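Long-range contacts in putative transcriptional coactivator P15 (Enterobacteria phage t5, PDB 4BG7), which probably binds DNA as a phage relative of the eukaryotic transcription coactivator PC4, and is implicated in recombination-dependent DNA replication: residues 13-18 / 32-37; 41-46 / 59-64. One frame throughout, in Å; residues are numbered along the deposited sequence.

Contact 1 of 2, residues 13-18 / 32-37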
loop_
_atom_site.group_PDB
_atom_site.type_symbol
_atom_site.label_atom_id
_atom_site.label_comp_id
_atom_site.label_asym_id
_atom_site.label_seq_id
_atom_site.Cartn_x
_atom_site.Cartn_y
_atom_site.Cartn_z
ATOM N N VAL A 13 -14.896 -8.958 2.681
ATOM C CA VAL A 13 -14.383 -10.187 3.255
ATOM C C VAL A 13 -12.898 -10.344 2.784
ATOM O O VAL A 13 -12.644 -10.307 1.595
ATOM C CB VAL A 13 -15.255 -11.429 2.807
ATOM C CG1 VAL A 13 -14.540 -12.721 3.103
ATOM C CG2 VAL A 13 -16.653 -11.405 3.476
ATOM N N ASP A 14 -11.996 -10.589 3.712
ATOM C CA ASP A 14 -10.586 -10.799 3.404
ATOM C C ASP A 14 -10.377 -12.124 2.664
ATOM O O ASP A 14 -10.907 -13.195 3.036
ATOM C CB ASP A 14 -9.745 -10.895 4.664
ATOM C CG ASP A 14 -9.579 -9.593 5.373
ATOM O OD1 ASP A 14 -10.097 -8.549 4.929
ATOM O OD2 ASP A 14 -8.899 -9.649 6.392
ATOM N N ASP A 15 -9.564 -12.054 1.641
ATOM C CA ASP A 15 -9.020 -13.231 0.962
ATOM C C ASP A 15 -7.536 -13.441 1.250
ATOM O O ASP A 15 -7.093 -14.587 1.285
ATOM C CB ASP A 15 -9.223 -13.087 -0.510
ATOM C CG ASP A 15 -10.643 -13.204 -0.881
ATOM O OD1 ASP A 15 -11.470 -13.803 -0.098
ATOM O OD2 ASP A 15 -10.958 -12.663 -1.956
ATOM N N GLN A 16 -6.790 -12.363 1.486
ATOM C CA GLN A 16 -5.400 -12.464 2.090
ATOM C C GLN A 16 -5.183 -11.352 3.066
ATOM O O GLN A 16 -5.784 -10.275 2.916
ATOM C CB GLN A 16 -4.292 -12.339 0.994
ATOM C CG GLN A 16 -4.520 -13.193 -0.212
ATOM C CD GLN A 16 -3.305 -13.157 -1.173
ATOM O OE1 GLN A 16 -2.183 -13.213 -0.742
ATOM N NE2 GLN A 16 -3.559 -12.975 -2.429
ATOM N N SER A 17 -4.292 -11.568 4.052
ATOM C CA SER A 17 -3.998 -10.570 5.072
ATOM C C SER A 17 -2.588 -10.804 5.569
ATOM O O SER A 17 -2.343 -11.911 6.079
ATOM C CB SER A 17 -4.975 -10.718 6.227
ATOM O OG SER A 17 -4.757 -9.739 7.216
ATOM N N ILE A 18 -1.701 -9.809 5.427
ATOM C CA ILE A 18 -0.278 -9.889 5.890
ATOM C C ILE A 18 0.109 -8.754 6.811
ATOM O O ILE A 18 -0.041 -7.553 6.486
ATOM C CB ILE A 18 0.746 -9.992 4.689
ATOM C CG1 ILE A 18 0.384 -11.156 3.816
ATOM C CG2 ILE A 18 2.191 -10.198 5.206
ATOM C CD1 ILE A 18 1.180 -11.258 2.554
ATOM N N VAL A 32 -6.060 -8.146 0.853
ATOM C CA VAL A 32 -6.806 -8.306 -0.375
ATOM C C VAL A 32 -8.187 -8.752 0.141
ATOM O O VAL A 32 -8.317 -9.747 0.900
ATOM C CB VAL A 32 -6.279 -9.369 -1.338
ATOM C CG1 VAL A 32 -7.243 -9.492 -2.578
ATOM C CG2 VAL A 32 -4.846 -9.036 -1.771
ATOM N N SER A 33 -9.200 -8.060 -0.331
ATOM C CA SER A 33 -10.586 -8.304 0.089
ATOM C C SER A 33 -11.514 -8.296 -1.114
ATOM O O SER A 33 -11.197 -7.722 -2.153
ATOM C CB SER A 33 -10.996 -7.230 1.087
ATOM O OG SER A 33 -10.979 -5.905 0.569
ATOM N N GLU A 34 -12.668 -8.935 -0.941
ATOM C CA GLU A 34 -13.694 -8.969 -1.992
ATOM C C GLU A 34 -14.882 -8.162 -1.448
ATOM O O GLU A 34 -15.259 -8.331 -0.281
ATOM C CB GLU A 34 -14.110 -10.375 -2.293
ATOM C CG GLU A 34 -15.040 -10.382 -3.500
ATOM C CD GLU A 34 -15.524 -11.772 -3.860
ATOM O OE1 GLU A 34 -14.942 -12.776 -3.391
ATOM O OE2 GLU A 34 -16.524 -11.818 -4.585
ATOM N N PHE A 35 -15.450 -7.321 -2.316
ATOM C CA PHE A 35 -16.626 -6.475 -2.006
ATOM C C PHE A 35 -17.380 -6.243 -3.358
ATOM O O PHE A 35 -16.749 -5.768 -4.316
ATOM C CB PHE A 35 -16.123 -5.126 -1.492
ATOM C CG PHE A 35 -17.207 -4.085 -1.302
ATOM C CD1 PHE A 35 -18.168 -4.239 -0.311
ATOM C CD2 PHE A 35 -17.261 -2.982 -2.105
ATOM C CE1 PHE A 35 -19.176 -3.288 -0.135
ATOM C CE2 PHE A 35 -18.277 -2.043 -1.946
ATOM C CZ PHE A 35 -19.231 -2.211 -0.953
ATOM N N ARG A 36 -18.647 -6.658 -3.474
ATOM C CA ARG A 36 -19.519 -6.245 -4.645
ATOM C C ARG A 36 -18.917 -6.780 -5.913
ATOM O O ARG A 36 -18.765 -6.071 -6.900
ATOM C CB ARG A 36 -19.670 -4.689 -4.713
ATOM C CG ARG A 36 -20.659 -4.087 -5.749
ATOM C CD ARG A 36 -20.341 -2.617 -6.173
ATOM N NE ARG A 36 -20.426 -1.697 -5.044
ATOM C CZ ARG A 36 -19.925 -0.459 -4.970
ATOM N NH1 ARG A 36 -19.286 0.120 -5.998
ATOM N NH2 ARG A 36 -20.077 0.224 -3.847
ATOM N N GLY A 37 -18.505 -8.035 -5.847
ATOM C CA GLY A 37 -18.001 -8.721 -7.010
ATOM C C GLY A 37 -16.575 -8.413 -7.441
ATOM O O GLY A 37 -16.158 -8.939 -8.437
#
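The carbonyl oxygen of Val32 is gripped by two successive amides of the facing strand: Asp15 N at 2.7 Å from Val32 O, and Gln16 N at 3.1 Å from the same oxygen. Two residues facing one make this a classic beta bulge, and the chain 13-18 turns a corner at Asp15. On one side of it Val32 N returns a bond to Gln16 O; on the other, Val13 and Glu34 form an antiparallel hydrogen-bonded pair, Val13 N to Glu34 O at 3.0 Å and Glu34 N to Val13 O at 2.9 Å.

Gln16 and Val32 run side by side in the same direction, Gln16 NE2 4.2 Å from Val32 CG2. That amide is held by Ile80 O of the second subunit, whose Ile80 also packs on Val32. Ser33 occupies the other face with Asp14, Ser33 CB 3.5 Å from Val13 O, while Ser33 OG bonds to His12 ND1.

Asp15 CG, beside its backbone N (chi1 -70°), carries OD2 obliquely to 3.9 Å from Glu34 CB, the carboxylate planes 60° apart. Asp15 OD2 and Glu34 OE1 are 4.2 Å apart, so the acids probably repel mildly, and backbone bonds hold this edge together.

Contact 2 of 2, residues 41-46 / 59-64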
loop_
_atom_site.group_PDB
_atom_site.type_symbol
_atom_site.label_atom_id
_atom_site.label_comp_id
_atom_site.label_asym_id
_atom_site.label_seq_id
_atom_site.Cartn_x
_atom_site.Cartn_y
_atom_site.Cartn_z
ATOM N N MET A 41 -7.199 -4.015 -2.804
ATOM C CA MET A 41 -6.043 -4.081 -1.916
ATOM C C MET A 41 -5.976 -2.844 -1.060
ATOM O O MET A 41 -6.257 -1.741 -1.493
ATOM C CB MET A 41 -4.684 -4.270 -2.643
ATOM C CG MET A 41 -4.382 -3.300 -3.742
ATOM S SD MET A 41 -2.656 -3.372 -4.323
ATOM C CE MET A 41 -2.864 -2.432 -5.808
ATOM N N GLY A 42 -5.556 -3.039 0.180
ATOM C CA GLY A 42 -5.450 -1.912 1.101
ATOM C C GLY A 42 -4.930 -2.280 2.475
ATOM O O GLY A 42 -4.278 -3.313 2.649
ATOM N N ILE A 43 -5.236 -1.444 3.458
ATOM C CA ILE A 43 -4.800 -1.725 4.816
ATOM C C ILE A 43 -6.026 -1.863 5.713
ATOM O O ILE A 43 -6.817 -0.954 5.751
ATOM C CB ILE A 43 -3.952 -0.562 5.316
ATOM C CG1 ILE A 43 -2.603 -0.536 4.612
ATOM C CG2 ILE A 43 -3.803 -0.599 6.834
ATOM C CD1 ILE A 43 -1.743 -1.776 4.485
ATOM N N ARG A 44 -6.212 -3.019 6.346
ATOM C CA ARG A 44 -7.289 -3.189 7.336
ATOM C C ARG A 44 -6.660 -3.136 8.701
ATOM O O ARG A 44 -5.613 -3.768 8.923
ATOM C CB ARG A 44 -7.979 -4.553 7.173
ATOM C CG ARG A 44 -9.145 -4.710 8.131
ATOM C CD ARG A 44 -9.620 -6.123 8.238
ATOM N NE ARG A 44 -10.447 -6.598 7.101
ATOM C CZ ARG A 44 -11.764 -6.489 6.997
ATOM N NH1 ARG A 44 -12.458 -5.824 7.893
ATOM N NH2 ARG A 44 -12.370 -7.038 5.936
ATOM N N TYR A 45 -7.268 -2.401 9.624
ATOM C CA TYR A 45 -6.719 -2.335 11.010
ATOM C C TYR A 45 -7.236 -3.456 11.930
ATOM O O TYR A 45 -8.447 -3.657 12.030
ATOM C CB TYR A 45 -6.998 -0.994 11.649
ATOM C CG TYR A 45 -6.206 0.106 10.979
ATOM C CD1 TYR A 45 -4.840 0.241 11.224
ATOM C CD2 TYR A 45 -6.777 0.940 10.020
ATOM C CE1 TYR A 45 -4.095 1.242 10.596
ATOM C CE2 TYR A 45 -6.023 1.925 9.372
ATOM C CZ TYR A 45 -4.679 2.047 9.659
ATOM O OH TYR A 45 -3.905 3.004 9.040
ATOM N N TRP A 46 -6.315 -4.176 12.564
ATOM C CA TRP A 46 -6.631 -5.055 13.696
ATOM C C TRP A 46 -6.314 -4.394 15.018
ATOM O O TRP A 46 -5.318 -3.677 15.118
ATOM C CB TRP A 46 -5.930 -6.332 13.526
ATOM C CG TRP A 46 -6.348 -7.066 12.276
ATOM C CD1 TRP A 46 -6.385 -6.548 10.996
ATOM C CD2 TRP A 46 -6.671 -8.454 12.116
ATOM N NE1 TRP A 46 -6.745 -7.475 10.109
ATOM C CE2 TRP A 46 -6.973 -8.637 10.705
ATOM C CE3 TRP A 46 -6.827 -9.528 12.980
ATOM C CZ2 TRP A 46 -7.348 -9.867 10.178
ATOM C CZ3 TRP A 46 -7.208 -10.752 12.457
ATOM C CH2 TRP A 46 -7.443 -10.934 11.088
ATOM N N SER A 59 -12.144 -0.924 10.027
ATOM C CA SER A 59 -11.446 0.340 9.716
ATOM C C SER A 59 -10.266 0.095 8.792
ATOM O O SER A 59 -9.533 -0.956 8.906
ATOM C CB SER A 59 -10.987 1.039 11.010
ATOM O OG SER A 59 -12.188 1.387 11.689
ATOM N N GLY A 60 -10.128 0.999 7.845
ATOM C CA GLY A 60 -9.006 0.977 6.879
ATOM C C GLY A 60 -9.445 1.598 5.570
ATOM O O GLY A 60 -10.490 2.262 5.490
ATOM N N PHE A 61 -8.687 1.332 4.513
ATOM C CA PHE A 61 -9.027 1.882 3.190
ATOM C C PHE A 61 -8.525 0.900 2.122
ATOM O O PHE A 61 -7.647 0.146 2.354
ATOM C CB PHE A 61 -8.390 3.288 2.977
ATOM C CG PHE A 61 -6.963 3.235 2.661
ATOM C CD1 PHE A 61 -6.041 2.974 3.657
ATOM C CD2 PHE A 61 -6.528 3.261 1.350
ATOM C CE1 PHE A 61 -4.704 2.836 3.355
ATOM C CE2 PHE A 61 -5.203 3.129 1.039
ATOM C CZ PHE A 61 -4.292 2.910 2.033
ATOM N N SER A 62 -9.094 0.927 0.940
ATOM C CA SER A 62 -8.666 0.048 -0.073
ATOM C C SER A 62 -8.928 0.646 -1.429
ATOM O O SER A 62 -9.667 1.671 -1.573
ATOM C CB SER A 62 -9.345 -1.307 0.118
ATOM O OG SER A 62 -10.745 -1.262 -0.053
ATOM N N PHE A 63 -8.295 0.056 -2.428
ATOM C CA PHE A 63 -8.542 0.486 -3.781
ATOM C C PHE A 63 -8.408 -0.714 -4.718
ATOM O O PHE A 63 -7.989 -1.777 -4.305
ATOM C CB PHE A 63 -7.656 1.689 -4.150
ATOM C CG PHE A 63 -6.206 1.369 -4.275
ATOM C CD1 PHE A 63 -5.437 1.201 -3.148
ATOM C CD2 PHE A 63 -5.592 1.317 -5.506
ATOM C CE1 PHE A 63 -4.071 0.941 -3.200
ATOM C CE2 PHE A 63 -4.227 1.055 -5.591
ATOM C CZ PHE A 63 -3.467 0.842 -4.425
ATOM N N PRO A 64 -8.759 -0.567 -5.998
ATOM C CA PRO A 64 -8.822 -1.818 -6.748
ATOM C C PRO A 64 -7.530 -2.630 -6.900
ATOM O O PRO A 64 -6.415 -2.106 -7.006
ATOM C CB PRO A 64 -9.331 -1.391 -8.144
ATOM C CG PRO A 64 -9.896 -0.050 -7.965
ATOM C CD PRO A 64 -9.303 0.563 -6.734
#
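Met41 and Phe63 make the tight end of this antiparallel hairpin pairing. The methionine CG lies above one face of the phenyl ring, toward its rim, and the extended chain beyond carries Met41 CE to 3.6 Å from Phe63 CZ. Met41 SD stands 5.0 Å from the Phe63 ring centroid and 37° off the ring normal, an oblique Met-aromatic contact. Phe63 reaches it because its CG sits between backbone N and carbonyl carbon (chi1 69°), which swings the ring over the neighbouring strand until Phe63 CD1 is 3.5 Å from Met41 O. Met41 N and Phe63 N each bond to the other residue's carbonyl. Helix 67-83 packs on this pair through Thr69.

In the next hydrogen-bonded pair, Ile43 and Phe61 lie side by side, Ile43 CB 4.0 Å from Phe61 CE1, and Phe61 of the second subunit packs on Ile43. Between these pairs the backbones close in: Gly42 CA is 3.9 Å from Ser62 CA and meets Phe61 O at 3.3 Å in a CA-H...O contact.

The Ser59 end is looser and more exposed. Tyr45 N gives Ser59 O a nearly straight bond of 2.8 Å, and Tyr45 CG, beside its backbone N (chi1 -69°), sets the ring so that Tyr45 CD2 comes to 3.5 Å from Ser59 O. On the other face, Arg44 turns to Thr57 O and Asp14. The hairpin thus has a greasy face of Met41, Ile43, Phe61 and Phe63, facing helix and second subunit, and a polar reverse where Arg44 is bonded as described and Ser62 OG pairs with Asn6 ND2.

Overall arrangement
Contacts 1 and 2 are successive hairpins of one four-stranded antiparallel sheet, ordered as in the chain: 13-23 pairs with 26-35, 38-48 with 54-64, and the inner strands 26-35 and 38-48 join the two. Their centres lie about 9 Å apart. They meet directly through a salt bridge, Asp14 OD1 to Arg44 NH2 at 2.9 Å, which passes from the edge strand across to the third strand. Trp46 packs beside it, its CZ2 3.9 Å from Ser17 OG. Contact 2 is the more buried, its centre about 7 Å from the centre of the chain, against about 11 Å for that of contact 1, and both touch the second subunit, consistent with a PC4-like dimer.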